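Local coordinates for bacterial microcompartment shell protein CutR (Streptococcus intermedius SK54 = ATCC 27335, PDB 6XPJ) that builds part of the shell of the choline-degrading bacterial microcompartment as a minor, circularly permuted hexameric component, perhaps lending that shell heterogeneity and flexibility, at residues E56-A61 with G81-S86; G48-T53 with T94-I99; A25-A30 with V112-S117; P18-T23 with L52-T57; A67-D72 with I89-T94. The protein carries 1 engineered substitution. One frame throughout, in Å; residues are numbered along the deposited sequence.

Contact 1: residues E56-A61 with G81-S86; sequences ETAIIA and GSVMFS
Ser-82 meets Ala-58 through its backbone, its carbonyl O lying 3.8 Å from Ala-58 CB, while its hydroxyl turns to the opposite side and is gripped twice, by Thr-80 OG1 and by the carboxylate of Glu-56 of a neighbouring subunit. The strand thus serves the subunit interface with one face and the helix with the other. On the face turned to the helix, Val-83 is the strand's main contact. With CG1 anti to the backbone N (chi1 -180°), CG2 is left beside that N and slips under the first turn of the helix, 3.8 Å from Ala-58 CB and 3.3 Å from Ala-58 O. About one turn later, Ala-61 CB is a looser neighbour at 4.4 Å from Val-83 CG2. The other branch, CG1, points along the strand to the edge of the Phe-85 ring. Two small methyls on the helix let the backbones draw near, Ala-58 CA standing 5.3 Å from Gly-81 CA. Gly-81 has a positive phi (69°) and forms a G1 beta bulge with Ser-82 just where strand 82-87 starts. Helix 58-68 here crosses over strand 82-87 on its way from strand 46-53 to strand 72-77, the split beta-alpha-beta crossover of the BMC domain.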
# COMPACT_ATOMS: atom_id res chain seq x y z
N GLU C 56 -2.71 -14.13 0.84
CA GLU C 56 -3.73 -15.12 1.25
C GLU C 56 -3.09 -16.50 1.44
O GLU C 56 -3.72 -17.35 2.10
CB GLU C 56 -4.86 -15.21 0.21
CG GLU C 56 -5.67 -13.95 0.04
CD GLU C 56 -5.13 -12.92 -0.94
OE1 GLU C 56 -3.92 -13.05 -1.42
OE2 GLU C 56 -5.87 -11.97 -1.23
N THR C 57 -1.91 -16.76 0.88
CA THR C 57 -1.27 -18.09 1.04
C THR C 57 -0.74 -18.26 2.47
O THR C 57 -0.36 -19.39 2.80
CB THR C 57 -0.13 -18.34 0.06
OG1 THR C 57 0.93 -17.40 0.24
CG2 THR C 57 -0.60 -18.33 -1.37
N ALA C 58 -0.77 -17.23 3.31
CA ALA C 58 -0.36 -17.41 4.72
C ALA C 58 -1.15 -18.55 5.38
O ALA C 58 -0.54 -19.37 6.12
CB ALA C 58 -0.54 -16.12 5.47
N ILE C 59 -2.45 -18.63 5.17
CA ILE C 59 -3.25 -19.70 5.83
C ILE C 59 -2.82 -21.09 5.33
O ILE C 59 -2.81 -22.03 6.13
CB ILE C 59 -4.75 -19.45 5.66
CG1 ILE C 59 -5.59 -20.33 6.59
CG2 ILE C 59 -5.18 -19.64 4.23
CD1 ILE C 59 -5.38 -20.04 8.06
N ILE C 60 -2.41 -21.22 4.07
CA ILE C 60 -1.97 -22.51 3.51
C ILE C 60 -0.66 -22.91 4.19
O ILE C 60 -0.50 -24.06 4.60
CB ILE C 60 -1.78 -22.38 1.99
CG1 ILE C 60 -3.07 -22.00 1.29
CG2 ILE C 60 -1.19 -23.66 1.42
CD1 ILE C 60 -2.87 -21.61 -0.17
N ALA C 61 0.26 -21.97 4.34
CA ALA C 61 1.58 -22.22 4.97
C ALA C 61 1.39 -22.56 6.44
O ALA C 61 2.03 -23.51 6.90
CB ALA C 61 2.51 -21.06 4.79
N GLY C 81 0.68 -11.23 4.60
CA GLY C 81 1.29 -12.43 3.98
C GLY C 81 2.40 -13.01 4.85
O GLY C 81 3.47 -13.28 4.35
N SER C 82 2.14 -13.19 6.14
CA SER C 82 3.19 -13.57 7.12
C SER C 82 2.69 -14.70 8.02
O SER C 82 1.52 -14.69 8.39
CB SER C 82 3.59 -12.38 7.96
OG SER C 82 3.78 -11.22 7.16
N VAL C 83 3.58 -15.61 8.40
CA VAL C 83 3.30 -16.63 9.42
C VAL C 83 4.49 -16.68 10.35
O VAL C 83 5.62 -16.62 9.89
CB VAL C 83 3.02 -18.01 8.80
CG1 VAL C 83 2.73 -19.01 9.90
CG2 VAL C 83 1.89 -17.95 7.79
N MET C 84 4.21 -16.78 11.63
CA MET C 84 5.25 -17.07 12.64
C MET C 84 4.76 -18.20 13.54
O MET C 84 3.55 -18.27 13.86
CB MET C 84 5.63 -15.82 13.43
CG MET C 84 6.41 -14.81 12.55
SD MET C 84 7.15 -13.42 13.46
CE MET C 84 7.26 -12.18 12.18
N PHE C 85 5.67 -19.06 13.94
CA PHE C 85 5.33 -20.20 14.82
C PHE C 85 6.54 -20.51 15.68
O PHE C 85 7.64 -20.03 15.41
CB PHE C 85 4.84 -21.38 13.98
CG PHE C 85 5.72 -21.82 12.85
CD1 PHE C 85 6.76 -22.70 13.05
CD2 PHE C 85 5.46 -21.39 11.54
CE1 PHE C 85 7.56 -23.10 12.01
CE2 PHE C 85 6.26 -21.81 10.49
CZ PHE C 85 7.31 -22.67 10.73
N SER C 86 6.31 -21.30 16.72
CA SER C 86 7.36 -21.61 17.70
C SER C 86 7.40 -23.11 17.95
O SER C 86 6.41 -23.79 17.72
CB SER C 86 7.09 -20.84 18.98
OG SER C 86 5.87 -21.31 19.51

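Contact 2: residues G48-T53 with T94-I99; sequences GVVSLT and TSLEDI
Leu-96 is the first residue of 94-99 to reach strand 48-53, and both its methyls are used. Its CG lies beside the backbone N and anti to the carbonyl carbon (chi1 -72°), which swings the branched end over the strand although CB itself does not aim there. CD2 then packs 3.7 Å from Val-50 CG2, the two side chains sliding past each other in opposite directions. The same methyl lies more loosely against Val-49 O, and CD1 rests 4.4 Å from Gly-48 CA, where the strand has no side chain to fend it off. Ile-99 follows one helical turn later. Its CD1 comes tip to tip with Val-50 CG2 at 4.1 Å, so this single valine methyl is shared between Leu-96 and Ile-99. Phe-85 flanks Val-50 and Leu-96 from the next strand, and Ile-22 touches Ile-99 from the strand on the other side, all within a buried apolar layer. The local axes run 19° apart, nearly parallel, at a closest approach of 9.4 Å. Helix 89-105 links strands 82-87 and 110-116 and on the way lies over strand 46-53, as the second helix on this face of the alpha/beta sandwich of a permuted BMC domain.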
# COMPACT_ATOMS: atom_id res chain seq x y z
N GLY C 48 9.95 -19.71 13.89
CA GLY C 48 9.92 -19.76 12.42
C GLY C 48 9.18 -18.57 11.87
O GLY C 48 8.12 -18.20 12.43
N VAL C 49 9.71 -17.96 10.81
CA VAL C 49 9.18 -16.73 10.16
C VAL C 49 9.08 -16.98 8.66
O VAL C 49 10.09 -17.37 8.05
CB VAL C 49 10.06 -15.52 10.44
CG1 VAL C 49 9.34 -14.25 9.99
CG2 VAL C 49 10.47 -15.43 11.92
N VAL C 50 7.89 -16.76 8.11
CA VAL C 50 7.62 -16.97 6.67
C VAL C 50 7.03 -15.70 6.08
O VAL C 50 6.10 -15.11 6.65
CB VAL C 50 6.72 -18.18 6.43
CG1 VAL C 50 6.73 -18.54 4.96
CG2 VAL C 50 7.15 -19.37 7.28
N SER C 51 7.55 -15.31 4.92
CA SER C 51 7.03 -14.23 4.06
C SER C 51 6.51 -14.82 2.75
O SER C 51 7.31 -15.49 2.06
CB SER C 51 8.13 -13.26 3.74
OG SER C 51 7.60 -12.19 2.95
N LEU C 52 5.24 -14.59 2.45
CA LEU C 52 4.58 -15.19 1.27
C LEU C 52 3.89 -14.13 0.43
O LEU C 52 3.39 -13.12 0.94
CB LEU C 52 3.54 -16.22 1.70
CG LEU C 52 4.03 -17.30 2.65
CD1 LEU C 52 3.61 -17.00 4.08
CD2 LEU C 52 3.59 -18.68 2.19
N THR C 53 3.77 -14.42 -0.86
CA THR C 53 3.02 -13.61 -1.84
C THR C 53 2.35 -14.61 -2.77
O THR C 53 3.02 -15.56 -3.20
CB THR C 53 3.97 -12.69 -2.62
OG1 THR C 53 4.80 -11.98 -1.68
CG2 THR C 53 3.19 -11.79 -3.56
N THR C 94 11.58 -28.57 10.45
CA THR C 94 10.75 -29.53 9.70
C THR C 94 9.58 -28.79 9.07
O THR C 94 9.29 -28.98 7.89
CB THR C 94 10.27 -30.68 10.59
OG1 THR C 94 11.46 -31.39 10.95
CG2 THR C 94 9.27 -31.59 9.90
N SER C 95 8.91 -27.94 9.85
CA SER C 95 7.73 -27.19 9.36
C SER C 95 8.15 -26.25 8.22
O SER C 95 7.44 -26.15 7.23
CB SER C 95 7.05 -26.44 10.47
OG SER C 95 6.42 -27.36 11.37
N LEU C 96 9.27 -25.53 8.37
CA LEU C 96 9.74 -24.62 7.31
C LEU C 96 10.06 -25.42 6.05
O LEU C 96 9.70 -24.99 4.96
CB LEU C 96 10.96 -23.87 7.82
CG LEU C 96 10.68 -22.81 8.88
CD1 LEU C 96 11.98 -22.29 9.43
CD2 LEU C 96 9.84 -21.67 8.31
N GLU C 97 10.76 -26.53 6.19
CA GLU C 97 11.11 -27.39 5.04
C GLU C 97 9.83 -27.87 4.35
O GLU C 97 9.76 -27.85 3.10
CB GLU C 97 11.86 -28.61 5.53
CG GLU C 97 13.27 -28.33 5.98
CD GLU C 97 13.86 -29.43 6.84
OE1 GLU C 97 15.07 -29.36 7.10
OE2 GLU C 97 13.12 -30.36 7.25
N ASP C 98 8.82 -28.28 5.12
CA ASP C 98 7.59 -28.82 4.51
C ASP C 98 6.86 -27.71 3.77
O ASP C 98 6.32 -27.95 2.67
CB ASP C 98 6.74 -29.54 5.55
CG ASP C 98 7.32 -30.90 5.93
OD1 ASP C 98 8.46 -31.20 5.54
OD2 ASP C 98 6.58 -31.69 6.52
N ILE C 99 6.83 -26.50 4.32
CA ILE C 99 6.26 -25.34 3.59
C ILE C 99 7.01 -25.13 2.27
O ILE C 99 6.36 -25.00 1.25
CB ILE C 99 6.29 -24.06 4.45
CG1 ILE C 99 5.32 -24.15 5.64
CG2 ILE C 99 6.00 -22.83 3.62
CD1 ILE C 99 5.56 -23.12 6.69

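Contact 3: residues A25-A30 with V112-S117; sequences AHVIAA and VPLTKS
His-26 uses both ring nitrogens to hold the C-terminal strand. NE2 donates to Ser-117 OG at 2.8 Å with the oxygen practically in the ring plane and the N-H...O angle at 170°; ND1 is hydrogen-bonded to Thr-115 OG1 at 2.7 Å, and either could be the donor. Thr-115 OG1 is set between its own backbone N and carbonyl carbon (chi1 54°), and the threonine side chain crosses that of the histidine at about a right angle, while Thr-115 O lies over one ring face. Along the parallel backbones Thr-115 N bonds to Ala-25 O (3.0 Å), Val-27 N to Thr-115 O and Ser-117 N to Val-27 O (2.9 Å). A water bridges the start of the pairing: it accepts from Ala-25 N, donates to Pro-113 O and is bonded to Thr-115 OG1, which therefore has two partners. At the far end one backbone amide and one water meet the terminal carboxylate: Ala-29 N donates to Ser-117 O at 2.9 Å, and a second water, held by Ala-30 N, donates to Ser-117 OXT. Lys-116 O bonds to Tyr-102 OH of a neighbouring subunit. On the other sheet face Lys-116 CG runs beside Val-27 CG1, and NZ continues to a salt bridge with Glu-93. With one amide bonded directly and a second through water, the chemistry probably favours an ionised carboxylate and helps to fix the last residues alongside strand 11-28, the outermost pairing within this chain.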
# COMPACT_ATOMS: atom_id res chain seq x y z
N ALA C 25 11.95 -17.90 4.68
CA ALA C 25 11.58 -19.11 5.45
C ALA C 25 12.72 -19.35 6.42
O ALA C 25 13.78 -19.89 6.03
CB ALA C 25 11.33 -20.26 4.52
N HIS C 26 12.57 -18.84 7.62
CA HIS C 26 13.70 -18.53 8.51
C HIS C 26 13.44 -19.07 9.90
O HIS C 26 12.32 -18.90 10.44
CB HIS C 26 13.92 -17.02 8.55
CG HIS C 26 15.17 -16.64 9.27
ND1 HIS C 26 16.38 -16.47 8.64
CD2 HIS C 26 15.39 -16.40 10.60
CE1 HIS C 26 17.30 -16.15 9.54
NE2 HIS C 26 16.72 -16.09 10.76
N VAL C 27 14.48 -19.62 10.50
CA VAL C 27 14.43 -20.00 11.94
C VAL C 27 15.41 -19.15 12.73
O VAL C 27 16.59 -19.08 12.37
CB VAL C 27 14.68 -21.50 12.16
CG1 VAL C 27 15.95 -22.04 11.49
CG2 VAL C 27 14.70 -21.84 13.64
N ILE C 28 14.89 -18.53 13.78
CA ILE C 28 15.72 -17.95 14.87
C ILE C 28 15.84 -19.04 15.92
O ILE C 28 14.84 -19.37 16.54
CB ILE C 28 15.13 -16.65 15.42
CG1 ILE C 28 14.78 -15.66 14.31
CG2 ILE C 28 16.10 -16.06 16.44
CD1 ILE C 28 14.13 -14.39 14.79
N ALA C 29 17.05 -19.60 16.09
CA ALA C 29 17.20 -20.85 16.88
C ALA C 29 16.96 -20.55 18.35
O ALA C 29 16.35 -21.36 19.05
CB ALA C 29 18.57 -21.42 16.68
N ALA C 30 17.48 -19.42 18.83
CA ALA C 30 17.49 -19.07 20.26
C ALA C 30 17.19 -17.58 20.38
O ALA C 30 18.09 -16.78 20.65
CB ALA C 30 18.83 -19.43 20.84
N VAL C 112 12.83 -19.23 -1.68
CA VAL C 112 14.18 -19.05 -1.11
C VAL C 112 14.60 -20.30 -0.35
O VAL C 112 13.77 -21.12 0.04
CB VAL C 112 14.19 -17.83 -0.18
CG1 VAL C 112 14.02 -16.55 -0.98
CG2 VAL C 112 13.16 -17.97 0.93
N PRO C 113 15.89 -20.43 -0.03
CA PRO C 113 16.32 -21.47 0.88
C PRO C 113 15.85 -21.20 2.30
O PRO C 113 15.46 -20.10 2.67
CB PRO C 113 17.85 -21.42 0.84
CG PRO C 113 18.20 -20.50 -0.27
CD PRO C 113 17.01 -19.59 -0.48
N LEU C 114 15.95 -22.24 3.11
CA LEU C 114 15.79 -22.15 4.56
C LEU C 114 17.00 -21.41 5.15
O LEU C 114 18.15 -21.78 4.89
CB LEU C 114 15.67 -23.56 5.12
CG LEU C 114 15.12 -23.65 6.53
CD1 LEU C 114 14.45 -25.01 6.72
CD2 LEU C 114 16.22 -23.46 7.51
N THR C 115 16.76 -20.37 5.91
CA THR C 115 17.84 -19.60 6.53
C THR C 115 17.73 -19.65 8.05
O THR C 115 16.62 -19.90 8.60
CB THR C 115 17.87 -18.17 5.99
OG1 THR C 115 16.60 -17.55 6.13
CG2 THR C 115 18.26 -18.17 4.53
N LYS C 116 18.86 -19.48 8.72
CA LYS C 116 19.01 -19.70 10.18
C LYS C 116 19.76 -18.54 10.82
O LYS C 116 20.81 -18.12 10.30
CB LYS C 116 19.74 -21.01 10.45
CG LYS C 116 19.13 -22.23 9.82
CD LYS C 116 19.76 -23.52 10.31
CE LYS C 116 19.23 -24.72 9.56
NZ LYS C 116 19.69 -25.98 10.19
N SER C 117 19.27 -18.08 11.96
CA SER C 117 20.02 -17.14 12.84
C SER C 117 19.84 -17.57 14.30
O SER C 117 19.28 -18.62 14.57
CB SER C 117 19.59 -15.74 12.58
OG SER C 117 18.23 -15.48 12.99
OXT SER C 117 20.33 -16.81 15.15
O HOH W 1 14.82 -17.64 4.02
O HOH W 2 19.54 -17.69 17.60

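Contact 4: residues P18-T23 with L52-T57; sequences PGKQIT and LTPNET
Thr-53 lies against Gly-19 and Gln-21, and its two branches meet different surroundings. CB stands 3.9 Å from Gly-19 O. From there OG1, beside the backbone N (chi1 -50°), turns to a water 2.9 Å away that is also bonded to Thr-23 OG1 and donates weakly to Gln-21 O. CG2 takes the opposite course: anti to the N, it presses to 3.3 Å from Gly-19 O and also meets Pro-18 CB. The backbones of Gln-21 and Thr-53 form an antiparallel hydrogen-bonded pair, Gln-21 N to Thr-53 O being fairly straight (166°) and Thr-53 N to Gln-21 O more bent (142°), both at 2.9 Å. This pairing joins strands 11-28 and 46-53 in the central sheet. Beyond it Pro-18 pairs in parallel with a strand of a neighbouring subunit, consistent with the chain leaving here for the six-stranded barrel of the hexamer. On the helix-covered face, Ile-22 and Leu-52 lie side by side, Ile-22 CG1 3.9 Å from Leu-52 CD2. Pro-54 is joined to Thr-53 by a cis peptide bond, and the side chains of Pro-54 and Pro-18 cross at about a right angle, CB to CB 3.9 Å. Pro-54 O accepts from both Thr-57 N and Thr-57 OG1.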
# COMPACT_ATOMS: atom_id res chain seq x y z
N PRO C 18 -0.10 -9.54 -7.87
CA PRO C 18 0.85 -10.19 -6.99
C PRO C 18 1.57 -11.34 -7.71
O PRO C 18 1.01 -12.01 -8.58
CB PRO C 18 0.00 -10.73 -5.82
CG PRO C 18 -1.41 -10.60 -6.22
CD PRO C 18 -1.49 -9.80 -7.50
N GLY C 19 2.83 -11.52 -7.37
CA GLY C 19 3.59 -12.71 -7.76
C GLY C 19 3.29 -13.88 -6.86
O GLY C 19 2.38 -13.80 -6.03
N LYS C 20 4.05 -14.95 -7.06
CA LYS C 20 3.83 -16.25 -6.41
C LYS C 20 5.18 -16.66 -5.86
O LYS C 20 5.97 -17.24 -6.58
CB LYS C 20 3.20 -17.24 -7.38
CG LYS C 20 1.79 -16.86 -7.78
CD LYS C 20 1.27 -17.69 -8.95
CE LYS C 20 2.02 -17.33 -10.23
NZ LYS C 20 1.23 -17.57 -11.46
N GLN C 21 5.43 -16.34 -4.59
CA GLN C 21 6.81 -16.45 -4.07
C GLN C 21 6.78 -16.61 -2.55
O GLN C 21 5.99 -15.92 -1.89
CB GLN C 21 7.57 -15.18 -4.46
CG GLN C 21 8.98 -15.09 -3.93
CD GLN C 21 9.75 -14.02 -4.68
OE1 GLN C 21 9.90 -14.08 -5.90
NE2 GLN C 21 10.25 -13.06 -3.93
N ILE C 22 7.70 -17.41 -2.03
CA ILE C 22 8.13 -17.33 -0.61
C ILE C 22 9.47 -16.61 -0.60
O ILE C 22 10.44 -17.09 -1.23
CB ILE C 22 8.22 -18.71 0.05
CG1 ILE C 22 6.83 -19.35 0.10
CG2 ILE C 22 8.87 -18.57 1.42
CD1 ILE C 22 6.75 -20.67 0.82
N THR C 23 9.53 -15.47 0.09
CA THR C 23 10.72 -14.60 0.11
C THR C 23 11.52 -14.81 1.40
O THR C 23 12.68 -14.35 1.49
CB THR C 23 10.34 -13.13 -0.09
OG1 THR C 23 9.40 -13.03 -1.17
CG2 THR C 23 11.55 -12.29 -0.39
N LEU C 52 5.24 -14.59 2.45
CA LEU C 52 4.58 -15.19 1.27
C LEU C 52 3.89 -14.13 0.43
O LEU C 52 3.39 -13.12 0.94
CB LEU C 52 3.54 -16.22 1.70
CG LEU C 52 4.03 -17.30 2.65
CD1 LEU C 52 3.61 -17.00 4.08
CD2 LEU C 52 3.59 -18.68 2.19
N THR C 53 3.77 -14.42 -0.86
CA THR C 53 3.02 -13.61 -1.84
C THR C 53 2.35 -14.61 -2.77
O THR C 53 3.02 -15.56 -3.20
CB THR C 53 3.97 -12.69 -2.62
OG1 THR C 53 4.80 -11.98 -1.68
CG2 THR C 53 3.19 -11.79 -3.56
N PRO C 54 1.05 -14.51 -3.08
CA PRO C 54 0.15 -13.49 -2.52
C PRO C 54 -0.18 -13.76 -1.05
O PRO C 54 0.04 -14.85 -0.53
CB PRO C 54 -1.11 -13.62 -3.39
CG PRO C 54 -1.11 -15.08 -3.79
CD PRO C 54 0.35 -15.44 -3.97
N ASN C 55 -0.64 -12.72 -0.38
CA ASN C 55 -0.71 -12.74 1.10
C ASN C 55 -1.70 -13.78 1.62
O ASN C 55 -1.51 -14.25 2.74
CB ASN C 55 -1.07 -11.37 1.62
CG ASN C 55 0.06 -10.37 1.44
OD1 ASN C 55 1.19 -10.75 1.14
ND2 ASN C 55 -0.23 -9.11 1.72
N GLU C 56 -2.71 -14.13 0.84
CA GLU C 56 -3.73 -15.12 1.25
C GLU C 56 -3.09 -16.50 1.44
O GLU C 56 -3.72 -17.35 2.10
CB GLU C 56 -4.86 -15.21 0.21
CG GLU C 56 -5.67 -13.95 0.04
CD GLU C 56 -5.13 -12.92 -0.94
OE1 GLU C 56 -3.92 -13.05 -1.42
OE2 GLU C 56 -5.87 -11.97 -1.23
N THR C 57 -1.91 -16.76 0.88
CA THR C 57 -1.27 -18.09 1.04
C THR C 57 -0.74 -18.26 2.47
O THR C 57 -0.36 -19.39 2.80
CB THR C 57 -0.13 -18.34 0.06
OG1 THR C 57 0.93 -17.40 0.24
CG2 THR C 57 -0.60 -18.33 -1.37
O HOH W 3 6.95 -13.07 -0.14

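Contact 5: residues A67-D72 with I89-T94; sequences AAANID and IQSVET. Engineered in segment 67-72: Ala-67 (natural residue Lys).
In Ile-71, which packs on Ser-91, CG1 occupies the position between backbone N and carbonyl carbon (chi1 58°), leaving CG2 beside the N, where it faces the helix. That methyl sits 3.9 Å from Ser-91 CB, with Val-92 CG2 a looser contact. Ser-91 has its hydroxyl beside the backbone N (chi1 -62°), turned to a water that donates to OG at 2.9 Å and accepts from Asn-70 N at 2.8 Å. The water thus bridges the loop to the helix and satisfies an amide in the exposed turn; the serine hydroxyl is also hydrogen-bonded to Asp-88 OD1, its strongest polar partner. Asn-70 is the centre of an inverse gamma turn, closed by a weak bond from Ile-71 N to Ala-69 O. Ala-69, the first residue past the helical turns, points its CB at the helix, 3.4 Å from Ser-91 O. One turn on, Thr-94 CG2 packs 3.7 Å from Ala-68 O and also touches Ala-69 CB. Its hydroxyl looks inward to its own helix, OG1 donating to Gln-90 O (3.0 Å), which takes Thr-94 N from the opposite face of its carbonyl plane. Ala-67, an engineered residue replacing lysine, lies on the helix just before this loop. The contact sets the exit of helix 58-68 against the first turns of helix 89-105, beside Phe-85 of strand 82-87, which touches both Ile-71 and Val-92, with Val-92 continuing to Ala-46 and Val-27 of the next strands.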
# COMPACT_ATOMS: atom_id res chain seq x y z
N ALA C 67 0.64 -29.16 10.52
CA ALA C 67 0.46 -30.59 10.17
C ALA C 67 1.83 -31.30 10.17
O ALA C 67 1.85 -32.54 10.35
CB ALA C 67 -0.23 -30.76 8.85
N ALA C 68 2.93 -30.57 9.92
CA ALA C 68 4.28 -31.14 9.64
C ALA C 68 4.99 -31.59 10.92
O ALA C 68 5.83 -32.53 10.86
CB ALA C 68 5.12 -30.11 8.91
N ALA C 69 4.76 -30.91 12.04
CA ALA C 69 5.58 -31.04 13.25
C ALA C 69 4.81 -30.45 14.42
O ALA C 69 3.80 -29.76 14.16
CB ALA C 69 6.89 -30.32 13.06
N ASN C 70 5.29 -30.70 15.63
CA ASN C 70 4.67 -30.19 16.88
C ASN C 70 5.13 -28.74 17.09
O ASN C 70 6.09 -28.48 17.82
CB ASN C 70 5.05 -31.05 18.08
CG ASN C 70 4.40 -30.56 19.36
OD1 ASN C 70 3.45 -29.77 19.32
ND2 ASN C 70 4.92 -31.01 20.48
N ILE C 71 4.43 -27.82 16.47
CA ILE C 71 4.72 -26.37 16.57
C ILE C 71 3.46 -25.70 17.11
O ILE C 71 2.35 -26.30 17.05
CB ILE C 71 5.24 -25.79 15.23
CG1 ILE C 71 4.26 -25.99 14.07
CG2 ILE C 71 6.64 -26.33 14.89
CD1 ILE C 71 3.32 -24.86 13.86
N ASP C 72 3.63 -24.51 17.65
CA ASP C 72 2.53 -23.62 18.08
C ASP C 72 2.52 -22.44 17.12
O ASP C 72 3.54 -21.75 17.03
CB ASP C 72 2.76 -23.17 19.52
CG ASP C 72 2.71 -24.30 20.53
OD1 ASP C 72 1.83 -25.15 20.40
OD2 ASP C 72 3.54 -24.30 21.44
N ILE C 89 13.83 -26.50 17.92
CA ILE C 89 14.51 -26.13 16.65
C ILE C 89 14.20 -27.17 15.57
O ILE C 89 13.90 -26.77 14.45
CB ILE C 89 16.02 -25.92 16.85
CG1 ILE C 89 16.31 -24.82 17.87
CG2 ILE C 89 16.69 -25.63 15.51
CD1 ILE C 89 17.69 -24.90 18.48
N GLN C 90 14.27 -28.46 15.87
CA GLN C 90 14.09 -29.49 14.82
C GLN C 90 12.65 -29.44 14.32
O GLN C 90 12.45 -29.55 13.09
CB GLN C 90 14.54 -30.87 15.31
CG GLN C 90 16.05 -30.96 15.48
CD GLN C 90 16.84 -30.51 14.27
OE1 GLN C 90 17.82 -29.77 14.38
NE2 GLN C 90 16.42 -30.95 13.09
N SER C 91 11.66 -29.20 15.17
CA SER C 91 10.24 -29.13 14.74
C SER C 91 10.04 -27.90 13.85
O SER C 91 9.39 -28.01 12.80
CB SER C 91 9.28 -29.08 15.90
OG SER C 91 9.37 -30.27 16.68
N VAL C 92 10.62 -26.78 14.24
CA VAL C 92 10.47 -25.52 13.47
C VAL C 92 11.13 -25.70 12.10
O VAL C 92 10.53 -25.33 11.07
CB VAL C 92 11.04 -24.32 14.23
CG1 VAL C 92 11.15 -23.11 13.32
CG2 VAL C 92 10.17 -24.02 15.44
N GLU C 93 12.33 -26.27 12.05
CA GLU C 93 12.97 -26.52 10.73
C GLU C 93 12.12 -27.47 9.88
O GLU C 93 12.02 -27.25 8.64
CB GLU C 93 14.38 -27.07 10.92
CG GLU C 93 15.31 -26.08 11.53
CD GLU C 93 16.76 -26.50 11.59
OE1 GLU C 93 17.58 -25.65 11.97
OE2 GLU C 93 17.06 -27.65 11.24
N THR C 94 11.58 -28.57 10.45
CA THR C 94 10.75 -29.53 9.70
C THR C 94 9.58 -28.79 9.07
O THR C 94 9.29 -28.98 7.89
CB THR C 94 10.27 -30.68 10.59
OG1 THR C 94 11.46 -31.39 10.95
CG2 THR C 94 9.27 -31.59 9.90
O HOH W 4 7.50 -32.35 15.87

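Overall arrangement
The five contacts build one mixed sheet and the two-helix layer on its face. Contacts 3 and 4 are strand pairings along strand 11-28, centres about 18 Å apart, with strands 110-116 and 46-53 as partners; contacts 1 and 2, centres about 8 Å apart, lay helices 58-68 and 89-105 on neighbouring strands, and contact 5 sets the end of helix 58-68 and the loop after it against helix 89-105. Contact 4 and contact 5 lie farthest apart, about 21 Å between centres. Along the chain, contacts 1, 2 and 5 nest inside the loop closed by contact 3, which brings early and late strands together. Contacts 1 to 4 also touch the same neighbouring subunit, tying this core to hexamer assembly.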